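Local atomic coordinates of nicking enzyme (Staphylococcus aureus, PDB entry 4HT4), a protein that probably nicks one strand of a plasmid at its transfer origin as the relaxase of conjugative transfer, this chain being the N-terminal relaxase domain. Residues 50-54 with 111-117. The protein carries 1 engineered substitution. Sequence-based numbering, arbitrary orientation.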
ATOM      1  N   GLU A  50      -8.136   5.592   0.145  1.00 65.09           N
ATOM      2  CA  GLU A  50      -8.219   5.648   1.598  1.00 74.43           C
ATOM      3  C   GLU A  50      -6.848   5.437   2.228  1.00 69.35           C
ATOM      4  O   GLU A  50      -6.027   4.678   1.714  1.00 66.29           O
ATOM      5  CB  GLU A  50      -9.197   4.591   2.118  1.00 68.64           C
ATOM      6  CG  GLU A  50      -9.450   4.664   3.616  1.00 71.64           C
ATOM      7  CD  GLU A  50     -10.265   3.494   4.126  1.00 73.07           C
ATOM      8  OE1 GLU A  50     -10.611   2.611   3.313  1.00 84.91           O
ATOM      9  OE2 GLU A  50     -10.557   3.454   5.339  1.00 73.85           O
ATOM     10  N   ILE A  51      -6.605   6.120   3.342  1.00 71.50           N
ATOM     11  CA  ILE A  51      -5.392   5.908   4.121  1.00 70.47           C
ATOM     12  C   ILE A  51      -5.730   5.243   5.449  1.00 72.84           C
ATOM     13  O   ILE A  51      -6.501   5.779   6.246  1.00 72.91           O
ATOM     14  CB  ILE A  51      -4.648   7.219   4.394  1.00 62.82           C
ATOM     15  CG1 ILE A  51      -4.169   7.842   3.084  1.00 63.28           C
ATOM     16  CG2 ILE A  51      -3.469   6.973   5.321  1.00 60.28           C
ATOM     17  CD1 ILE A  51      -3.324   9.073   3.280  1.00 79.48           C
ATOM     18  N   LEU A  52      -5.143   4.075   5.682  1.00 60.92           N
ATOM     19  CA  LEU A  52      -5.427   3.305   6.884  1.00 69.17           C
ATOM     20  C   LEU A  52      -4.266   3.381   7.870  1.00 72.09           C
ATOM     21  O   LEU A  52      -3.110   3.173   7.500  1.00 65.05           O
ATOM     22  CB  LEU A  52      -5.733   1.854   6.518  1.00 68.30           C
ATOM     23  CG  LEU A  52      -6.663   1.702   5.314  1.00 65.93           C
ATOM     24  CD1 LEU A  52      -5.881   1.267   4.083  1.00 69.74           C
ATOM     25  CD2 LEU A  52      -7.789   0.731   5.613  1.00 73.04           C
ATOM     26  N   LEU A  53      -4.586   3.675   9.125  1.00 78.38           N
ATOM     27  CA  LEU A  53      -3.572   3.892  10.151  1.00 69.59           C
ATOM     28  C   LEU A  53      -3.542   2.768  11.181  1.00 75.72           C
ATOM     29  O   LEU A  53      -4.546   2.090  11.398  1.00 83.15           O
ATOM     30  CB  LEU A  53      -3.832   5.217  10.868  1.00 77.64           C
ATOM     31  CG  LEU A  53      -3.991   6.465  10.006  1.00 78.52           C
ATOM     32  CD1 LEU A  53      -4.100   7.687  10.897  1.00 69.84           C
ATOM     33  CD2 LEU A  53      -2.828   6.599   9.042  1.00 72.73           C
ATOM     34  N   PRO A  54      -2.380   2.570  11.824  1.00 77.24           N
ATOM     35  CA  PRO A  54      -2.280   1.632  12.947  1.00 82.51           C
ATOM     36  C   PRO A  54      -2.949   2.195  14.198  1.00 88.30           C
ATOM     37  O   PRO A  54      -3.543   3.273  14.144  1.00 76.12           O
ATOM     38  CB  PRO A  54      -0.768   1.502  13.158  1.00 83.61           C
ATOM     39  CG  PRO A  54      -0.202   2.769  12.615  1.00 72.89           C
ATOM     40  CD  PRO A  54      -1.067   3.123  11.446  1.00 75.70           C
ATOM     41  N   SER A 111      -1.867  -2.651   8.354  1.00 69.51           N
ATOM     42  CA  SER A 111      -1.828  -1.566   9.327  1.00 73.69           C
ATOM     43  C   SER A 111      -1.878  -2.112  10.750  1.00 79.56           C
ATOM     44  O   SER A 111      -1.687  -1.374  11.716  1.00 81.84           O
ATOM     45  CB  SER A 111      -2.980  -0.586   9.095  1.00 66.94           C
ATOM     46  OG  SER A 111      -4.233  -1.195   9.350  1.00 71.55           O
ATOM     47  N   ASN A 112      -2.138  -3.409  10.871  1.00 80.19           N
ATOM     48  CA  ASN A 112      -2.159  -4.076  12.164  1.00 82.55           C
ATOM     49  C   ASN A 112      -0.772  -4.542  12.583  1.00 79.01           C
ATOM     50  O   ASN A 112      -0.600  -5.132  13.650  1.00 95.34           O
ATOM     51  CB  ASN A 112      -3.112  -5.271  12.122  1.00 81.49           C
ATOM     52  CG  ASN A 112      -4.369  -5.041  12.931  1.00 97.17           C
ATOM     53  OD1 ASN A 112      -4.505  -5.548  14.045  1.00 96.26           O
ATOM     54  ND2 ASN A 112      -5.297  -4.269  12.377  1.00 98.44           N
ATOM     55  N   GLU A 113       0.219  -4.272  11.741  1.00 72.75           N
ATOM     56  CA  GLU A 113       1.574  -4.779  11.962  1.00 79.48           C
ATOM     57  C   GLU A 113       2.733  -3.864  12.448  1.00 75.88           C
ATOM     58  O   GLU A 113       3.757  -4.406  12.861  1.00 89.06           O
ATOM     59  CB  GLU A 113       2.035  -5.589  10.743  1.00 71.81           C
ATOM     60  CG  GLU A 113       1.196  -6.832  10.488  1.00 69.24           C
ATOM     61  CD  GLU A 113       1.740  -7.684   9.359  1.00 74.96           C
ATOM     62  OE1 GLU A 113       0.952  -8.060   8.467  1.00 69.20           O
ATOM     63  OE2 GLU A 113       2.953  -7.984   9.370  1.00 69.86           O
ATOM     64  N   GLY A 114       2.639  -2.528  12.417  1.00 71.10           N
ATOM     65  CA  GLY A 114       1.515  -1.742  11.942  1.00 68.66           C
ATOM     66  C   GLY A 114       1.969  -0.583  11.081  1.00 78.83           C
ATOM     67  O   GLY A 114       2.445   0.434  11.586  1.00 64.42           O
HETATM   68  N   MSE A 115       1.816  -0.744   9.772  1.00 78.73           N
HETATM   69  CA  MSE A 115       2.267   0.251   8.812  1.00 66.10           C
HETATM   70  C   MSE A 115       1.146   1.231   8.493  1.00 68.10           C
HETATM   71  O   MSE A 115       0.004   1.042   8.909  1.00 66.05           O
HETATM   72  CB  MSE A 115       2.720  -0.443   7.526  1.00 65.20           C
HETATM   73  CG  MSE A 115       3.016  -1.923   7.712  1.00 73.47           C
HETATM   74 SE   MSE A 115       3.140  -2.919   6.043  1.00102.59          SE
HETATM   75  CE  MSE A 115       4.835  -2.225   5.404  1.00 64.14           C
ATOM     76  N   ILE A 116       1.483   2.287   7.761  1.00 69.36           N
ATOM     77  CA  ILE A 116       0.475   3.190   7.225  1.00 62.55           C
ATOM     78  C   ILE A 116       0.251   2.836   5.762  1.00 62.26           C
ATOM     79  O   ILE A 116       1.196   2.806   4.973  1.00 64.37           O
ATOM     80  CB  ILE A 116       0.904   4.659   7.337  1.00 72.34           C
ATOM     81  CG1 ILE A 116       1.116   5.043   8.803  1.00 72.10           C
ATOM     82  CG2 ILE A 116      -0.137   5.562   6.695  1.00 60.87           C
ATOM     83  CD1 ILE A 116       1.469   6.497   9.004  1.00 61.92           C
ATOM     84  N   VAL A 117      -0.998   2.563   5.405  1.00 59.41           N
ATOM     85  CA  VAL A 117      -1.312   2.076   4.068  1.00 60.17           C
ATOM     86  C   VAL A 117      -2.119   3.078   3.252  1.00 56.83           C
ATOM     87  O   VAL A 117      -3.216   3.477   3.645  1.00 55.63           O
ATOM     88  CB  VAL A 117      -2.085   0.749   4.128  1.00 55.25           C
ATOM     89  CG1 VAL A 117      -2.317   0.210   2.728  1.00 52.17           C
ATOM     90  CG2 VAL A 117      -1.328  -0.262   4.972  1.00 48.86           C
TER
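Leu52 and Val117 face each other as an antiparallel hydrogen-bonded pair, with Leu52 N donating to Val117 O at 2.9 Å and Val117 N returning the bond to Leu52 O at 3.0 Å. On one face of the sheet, Leu52 CD1 lies 3.8 Å from Val117 CB, and both side chains also reach Ala107 of helix 96-108. Ile51, Leu53 and Ile116 form a separate apolar group. Ile116 puts CG1 beside its backbone N (chi1 -61°), which sets CG2 anti to that N, and this methyl touches both Leu53 CD2, at 3.7 Å, and Ile51 CG2, at 3.9 Å; Phe61 and Leu67 add to this apolar cluster. The pairing joins strand 48-52, outermost in the five-stranded antiparallel sheet of this MobA/MobL relaxase domain, to the start of strand 117-122, which leads to the nickel ligand His122. Beyond the strand, Pro54 packs against the loop leaving helix 96-108: its ring CD approaches Ile116 CG1 at 3.9 Å, and its CB and CG lie near Gly114 O. Ser111 turns its CB toward Leu53 O, but its hydroxyl bonds back to Glu108 O, and a cis peptide precedes Gly114 as the loop turns back toward the strand.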